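Local coordinates for caspase Nc subunit 1 (Drosophila melanogaster, PDB 2FP3), which is an initiator cysteine protease that works in the caspase activation cascade leading to the execution of apoptosis, the programmed cell death of the fly, at residues S88-F93 against F98-Y103; G252-Q257 against E281-K286. The protein carries 2 engineered substitutions. All coordinates share one frame; numbering follows the deposited sequence.

In the fold
The two contacts illustrate how one caspase domain joins secondary structure by different chemistry at different depths. Contact 1, whose centre lies about 10 Å from the centre of the chain, is buried: helix 82-95 packs on strand 98-103 through phenylalanine and isoleucine side chains, with one backbone hydrogen bond at the turn. Contact 2, whose centre lies about 14 Å from that of the chain, is partly buried and sets helix 251-266 against the end of helix 272-284, where valine and lysine meet a tryptophan. The contacts hold different elements, yet helices 82-95 and 251-266 touch: L89 CG of contact 1 lies 4.1 Å from I256 CG2 of contact 2. Their centres are about 20 Å apart.

Contact 1 of 2, residues S88-F93 against F98-Y103; sequences SLIHLF and FTIFPY
F93 and F98 project alongside each other in a common direction, yet with their rings turned 60° against each other. This is an edge-to-face pair in which F93 CD2 sits over one face of the F98 ring, 3.7 Å from F98 CD1 and displaced toward the rim; the ring centroids are 5.2 Å apart. The backbones of the same two residues are tied as well: F98 N donates to F93 O over 2.9 Å, with a nearly straight N-H...O angle of 171°. Bond and ring pair span the short connection between helix 82-95 and the strand. Further along, I100 reaches back toward the helix. Its CG1 lies anti to the carbonyl carbon (chi1 -47°) and its chain continues extended, which brings CD1 to 3.9 Å from F93 CB and 3.7 Å from I90 O. I90 also meets the strand further on, its CD1 4.3 Å from P102 CB. Around this apolar layer, L64 and M66 of strand 62-68 touch F93 and I90, and V131 of strand 130-139 touches F98. Helix 82-95 links the parallel neighbouring strands 62-68 and 98-103, and the contact forms the second half of this beta-alpha-beta crossover of the caspase domain.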
loop_
_atom_site.group_PDB
_atom_site.type_symbol
_atom_site.label_atom_id
_atom_site.label_comp_id
_atom_site.label_asym_id
_atom_site.label_seq_id
_atom_site.Cartn_x
_atom_site.Cartn_y
_atom_site.Cartn_z
ATOM N N SER A 88 -11.433 -5.097 2.779
ATOM C CA SER A 88 -11.299 -4.737 1.374
ATOM C C SER A 88 -9.897 -5.067 0.850
ATOM O O SER A 88 -9.746 -5.710 -0.190
ATOM C CB SER A 88 -11.575 -3.243 1.187
ATOM O OG SER A 88 -12.909 -2.908 1.542
ATOM N N LEU A 89 -8.869 -4.630 1.571
ATOM C CA LEU A 89 -7.508 -4.892 1.133
ATOM C C LEU A 89 -7.225 -6.386 1.070
ATOM O O LEU A 89 -6.696 -6.878 0.067
ATOM C CB LEU A 89 -6.505 -4.196 2.055
ATOM C CG LEU A 89 -6.464 -2.669 1.910
ATOM C CD1 LEU A 89 -5.711 -2.052 3.073
ATOM C CD2 LEU A 89 -5.826 -2.296 0.581
ATOM N N ILE A 90 -7.576 -7.114 2.128
ATOM C CA ILE A 90 -7.335 -8.549 2.137
ATOM C C ILE A 90 -8.047 -9.203 0.961
ATOM O O ILE A 90 -7.434 -9.931 0.182
ATOM C CB ILE A 90 -7.790 -9.192 3.470
ATOM C CG1 ILE A 90 -6.814 -8.790 4.578
ATOM C CG2 ILE A 90 -7.807 -10.722 3.353
ATOM C CD1 ILE A 90 -7.332 -9.037 5.990
ATOM N N HIS A 91 -9.335 -8.934 0.819
ATOM C CA HIS A 91 -10.081 -9.509 -0.289
ATOM C C HIS A 91 -9.386 -9.235 -1.630
ATOM O O HIS A 91 -9.118 -10.156 -2.404
ATOM C CB HIS A 91 -11.498 -8.937 -0.335
ATOM C CG HIS A 91 -12.207 -9.219 -1.620
ATOM N ND1 HIS A 91 -12.571 -10.491 -2.003
ATOM C CD2 HIS A 91 -12.553 -8.404 -2.643
ATOM C CE1 HIS A 91 -13.106 -10.449 -3.210
ATOM N NE2 HIS A 91 -13.106 -9.194 -3.620
ATOM N N LEU A 92 -9.104 -7.966 -1.900
ATOM C CA LEU A 92 -8.455 -7.567 -3.144
ATOM C C LEU A 92 -7.131 -8.275 -3.415
ATOM O O LEU A 92 -6.874 -8.720 -4.547
ATOM C CB LEU A 92 -8.199 -6.059 -3.153
ATOM C CG LEU A 92 -7.281 -5.556 -4.272
ATOM C CD1 LEU A 92 -7.955 -5.776 -5.608
ATOM C CD2 LEU A 92 -6.973 -4.072 -4.063
ATOM N N PHE A 93 -6.282 -8.373 -2.393
ATOM C CA PHE A 93 -4.998 -9.012 -2.606
ATOM C C PHE A 93 -5.047 -10.529 -2.658
ATOM O O PHE A 93 -4.129 -11.161 -3.193
ATOM C CB PHE A 93 -3.959 -8.482 -1.607
ATOM C CG PHE A 93 -3.494 -7.088 -1.940
ATOM C CD1 PHE A 93 -4.134 -5.976 -1.403
ATOM C CD2 PHE A 93 -2.510 -6.886 -2.905
ATOM C CE1 PHE A 93 -3.815 -4.689 -1.828
ATOM C CE2 PHE A 93 -2.182 -5.598 -3.340
ATOM C CZ PHE A 93 -2.843 -4.497 -2.798
ATOM N N PHE A 98 -1.736 -12.667 -3.685
ATOM C CA PHE A 98 -0.610 -12.250 -2.856
ATOM C C PHE A 98 -0.602 -13.048 -1.565
ATOM O O PHE A 98 -1.635 -13.559 -1.134
ATOM C CB PHE A 98 -0.721 -10.769 -2.450
ATOM C CG PHE A 98 -0.066 -9.815 -3.401
ATOM C CD1 PHE A 98 0.701 -8.767 -2.915
ATOM C CD2 PHE A 98 -0.225 -9.952 -4.775
ATOM C CE1 PHE A 98 1.306 -7.856 -3.780
ATOM C CE2 PHE A 98 0.377 -9.042 -5.660
ATOM C CZ PHE A 98 1.147 -7.989 -5.156
ATOM N N THR A 99 0.573 -13.149 -0.959
ATOM C CA THR A 99 0.712 -13.797 0.327
ATOM C C THR A 99 0.523 -12.591 1.256
ATOM O O THR A 99 1.219 -11.584 1.120
ATOM C CB THR A 99 2.104 -14.412 0.472
ATOM O OG1 THR A 99 2.126 -15.653 -0.241
ATOM C CG2 THR A 99 2.464 -14.636 1.935
ATOM N N ILE A 100 -0.430 -12.688 2.176
ATOM C CA ILE A 100 -0.763 -11.579 3.065
ATOM C C ILE A 100 -0.408 -11.700 4.550
ATOM O O ILE A 100 -0.723 -12.697 5.196
ATOM C CB ILE A 100 -2.271 -11.299 2.962
ATOM C CG1 ILE A 100 -2.671 -11.242 1.484
ATOM C CG2 ILE A 100 -2.617 -9.992 3.685
ATOM C CD1 ILE A 100 -4.162 -11.149 1.248
ATOM N N PHE A 101 0.229 -10.665 5.087
ATOM C CA PHE A 101 0.599 -10.627 6.505
ATOM C C PHE A 101 -0.103 -9.413 7.122
ATOM O O PHE A 101 0.404 -8.287 7.082
ATOM C CB PHE A 101 2.117 -10.513 6.662
ATOM C CG PHE A 101 2.871 -11.666 6.066
ATOM C CD1 PHE A 101 3.544 -11.524 4.851
ATOM C CD2 PHE A 101 2.890 -12.908 6.705
ATOM C CE1 PHE A 101 4.226 -12.596 4.276
ATOM C CE2 PHE A 101 3.568 -13.995 6.140
ATOM C CZ PHE A 101 4.241 -13.836 4.916
ATOM N N PRO A 102 -1.297 -9.635 7.695
ATOM C CA PRO A 102 -2.101 -8.581 8.312
ATOM C C PRO A 102 -1.925 -8.451 9.805
ATOM O O PRO A 102 -1.834 -9.449 10.507
ATOM C CB PRO A 102 -3.514 -9.003 7.955
ATOM C CG PRO A 102 -3.440 -10.493 8.201
ATOM C CD PRO A 102 -2.067 -10.895 7.628
ATOM N N TYR A 103 -1.891 -7.214 10.284
ATOM C CA TYR A 103 -1.757 -6.952 11.708
ATOM C C TYR A 103 -2.695 -5.844 12.171
ATOM O O TYR A 103 -3.136 -5.001 11.373
ATOM C CB TYR A 103 -0.319 -6.573 12.058
ATOM C CG TYR A 103 0.691 -7.656 11.747
ATOM C CD1 TYR A 103 1.131 -7.872 10.446
ATOM C CD2 TYR A 103 1.214 -8.457 12.760
ATOM C CE1 TYR A 103 2.075 -8.855 10.160
ATOM C CE2 TYR A 103 2.157 -9.443 12.485
ATOM C CZ TYR A 103 2.586 -9.635 11.180
ATOM O OH TYR A 103 3.547 -10.589 10.904
#

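Contact 2 of 2, residues G252-Q257 against E281-K286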
loop_
_atom_site.group_PDB
_atom_site.type_symbol
_atom_site.label_atom_id
_atom_site.label_comp_id
_atom_site.label_asym_id
_atom_site.label_seq_id
_atom_site.Cartn_x
_atom_site.Cartn_y
_atom_site.Cartn_z
ATOM N N GLY A 252 -8.690 8.766 4.196
ATOM C CA GLY A 252 -7.860 7.626 3.849
ATOM C C GLY A 252 -8.700 6.391 3.563
ATOM O O GLY A 252 -8.408 5.623 2.640
ATOM N N SER A 253 -9.751 6.204 4.360
ATOM C CA SER A 253 -10.653 5.069 4.197
ATOM C C SER A 253 -11.353 5.161 2.848
ATOM O O SER A 253 -11.591 4.147 2.193
ATOM C CB SER A 253 -11.696 5.050 5.323
ATOM O OG SER A 253 -11.083 4.890 6.595
ATOM N N TRP A 254 -11.678 6.384 2.437
ATOM C CA TRP A 254 -12.341 6.617 1.160
ATOM C C TRP A 254 -11.329 6.373 0.041
ATOM O O TRP A 254 -11.661 5.833 -1.014
ATOM C CB TRP A 254 -12.870 8.051 1.100
ATOM C CG TRP A 254 -13.888 8.253 0.035
ATOM C CD1 TRP A 254 -13.817 9.122 -1.012
ATOM C CD2 TRP A 254 -15.137 7.561 -0.101
ATOM N NE1 TRP A 254 -14.944 9.018 -1.794
ATOM C CE2 TRP A 254 -15.772 8.069 -1.256
ATOM C CE3 TRP A 254 -15.783 6.564 0.642
ATOM C CZ2 TRP A 254 -17.022 7.609 -1.690
ATOM C CZ3 TRP A 254 -17.027 6.107 0.211
ATOM C CH2 TRP A 254 -17.632 6.632 -0.944
ATOM N N TYR A 255 -10.088 6.783 0.289
ATOM C CA TYR A 255 -8.997 6.581 -0.654
ATOM C C TYR A 255 -8.833 5.073 -0.857
ATOM O O TYR A 255 -8.816 4.577 -1.987
ATOM C CB TYR A 255 -7.701 7.152 -0.078
ATOM C CG TYR A 255 -6.481 6.808 -0.893
ATOM C CD1 TYR A 255 -6.114 7.579 -1.993
ATOM C CD2 TYR A 255 -5.689 5.707 -0.567
ATOM C CE1 TYR A 255 -4.987 7.272 -2.746
ATOM C CE2 TYR A 255 -4.557 5.388 -1.318
ATOM C CZ TYR A 255 -4.210 6.181 -2.403
ATOM O OH TYR A 255 -3.066 5.912 -3.123
ATOM N N ILE A 256 -8.714 4.351 0.255
ATOM C CA ILE A 256 -8.561 2.901 0.228
ATOM C C ILE A 256 -9.709 2.194 -0.479
ATOM O O ILE A 256 -9.484 1.305 -1.306
ATOM C CB ILE A 256 -8.447 2.327 1.647
ATOM C CG1 ILE A 256 -7.078 2.654 2.223
ATOM C CG2 ILE A 256 -8.640 0.821 1.621
ATOM C CD1 ILE A 256 -6.932 2.242 3.658
ATOM N N GLN A 257 -10.938 2.577 -0.152
ATOM C CA GLN A 257 -12.087 1.941 -0.778
ATOM C C GLN A 257 -12.096 2.164 -2.281
ATOM O O GLN A 257 -12.274 1.220 -3.058
ATOM C CB GLN A 257 -13.389 2.460 -0.161
ATOM C CG GLN A 257 -13.539 2.103 1.314
ATOM C CD GLN A 257 -13.436 0.607 1.568
ATOM O OE1 GLN A 257 -12.692 0.165 2.448
ATOM N NE2 GLN A 257 -14.185 -0.179 0.800
ATOM N N GLU A 281 -8.237 10.675 -8.959
ATOM C CA GLU A 281 -9.227 11.458 -9.668
ATOM C C GLU A 281 -10.594 11.153 -9.077
ATOM O O GLU A 281 -11.412 12.048 -8.858
ATOM C CB GLU A 281 -9.225 11.082 -11.142
ATOM C CG GLU A 281 -10.220 11.864 -11.965
ATOM C CD GLU A 281 -10.797 11.040 -13.083
ATOM O OE1 GLU A 281 -11.563 10.092 -12.791
ATOM O OE2 GLU A 281 -10.477 11.333 -14.251
ATOM N N ALA A 282 -10.825 9.869 -8.822
ATOM C CA ALA A 282 -12.082 9.390 -8.267
ATOM C C ALA A 282 -12.340 9.942 -6.874
ATOM O O ALA A 282 -13.337 10.623 -6.641
ATOM C CB ALA A 282 -12.074 7.878 -8.226
ATOM N N VAL A 283 -11.435 9.643 -5.951
ATOM C CA VAL A 283 -11.564 10.103 -4.575
ATOM C C VAL A 283 -11.680 11.626 -4.527
ATOM O O VAL A 283 -12.263 12.185 -3.598
ATOM C CB VAL A 283 -10.347 9.644 -3.727
ATOM C CG1 VAL A 283 -9.076 10.299 -4.244
ATOM C CG2 VAL A 283 -10.567 9.973 -2.259
ATOM N N GLY A 284 -11.132 12.291 -5.540
ATOM C CA GLY A 284 -11.176 13.741 -5.587
ATOM C C GLY A 284 -12.530 14.290 -5.990
ATOM O O GLY A 284 -13.078 15.163 -5.319
ATOM N N ASN A 285 -13.072 13.781 -7.091
ATOM C CA ASN A 285 -14.368 14.231 -7.576
ATOM C C ASN A 285 -15.469 13.773 -6.626
ATOM O O ASN A 285 -16.067 12.716 -6.823
ATOM C CB ASN A 285 -14.629 13.673 -8.978
ATOM C CG ASN A 285 -15.915 14.204 -9.590
ATOM O OD1 ASN A 285 -16.332 13.765 -10.664
ATOM N ND2 ASN A 285 -16.546 15.156 -8.912
ATOM N N LYS A 286 -15.731 14.568 -5.594
ATOM C CA LYS A 286 -16.767 14.224 -4.632
ATOM C C LYS A 286 -17.108 15.366 -3.676
ATOM O O LYS A 286 -17.228 16.522 -4.088
ATOM C CB LYS A 286 -16.347 12.989 -3.830
ATOM C CG LYS A 286 -15.127 13.203 -2.953
ATOM C CD LYS A 286 -14.874 11.995 -2.072
ATOM C CE LYS A 286 -16.081 11.668 -1.200
ATOM N NZ LYS A 286 -16.435 12.773 -0.269
#
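Y255 and V283 have the nearest CA atoms of the two segments, 5.9 Å apart, where helix 251-266 meets the end of helix 272-284. Both helices belong to the caspase fold, in the part that corresponds to the small (p10) subunit. Beyond the second helix the chain makes an inverse gamma turn centred on N285, and from there K286 turns back toward W254. Such close backbones are bridged by a short side chain: V283 places CG2 anti to its backbone N, and this methyl reaches W254 CD1 at 3.6 Å and Y255 CA at 4.1 Å. Y255 itself packs on L276 and T279 of helix 272-284, and its side chain is about 10 Å from that of A184, the engineered residue at the probable active-site position. The indole of W254 extends across to the second segment; H246 meets it as well. K286, bent at its third and fourth torsions, crosses the indole at a slant. It is poorly ordered, and the modelled approach of its CE to W254 NE1 is too short to be trusted. The cation-pi contact of K286 NZ is therefore doubtful, modelled off-centre at 4.7 Å from the centroid of the five-membered ring of W254.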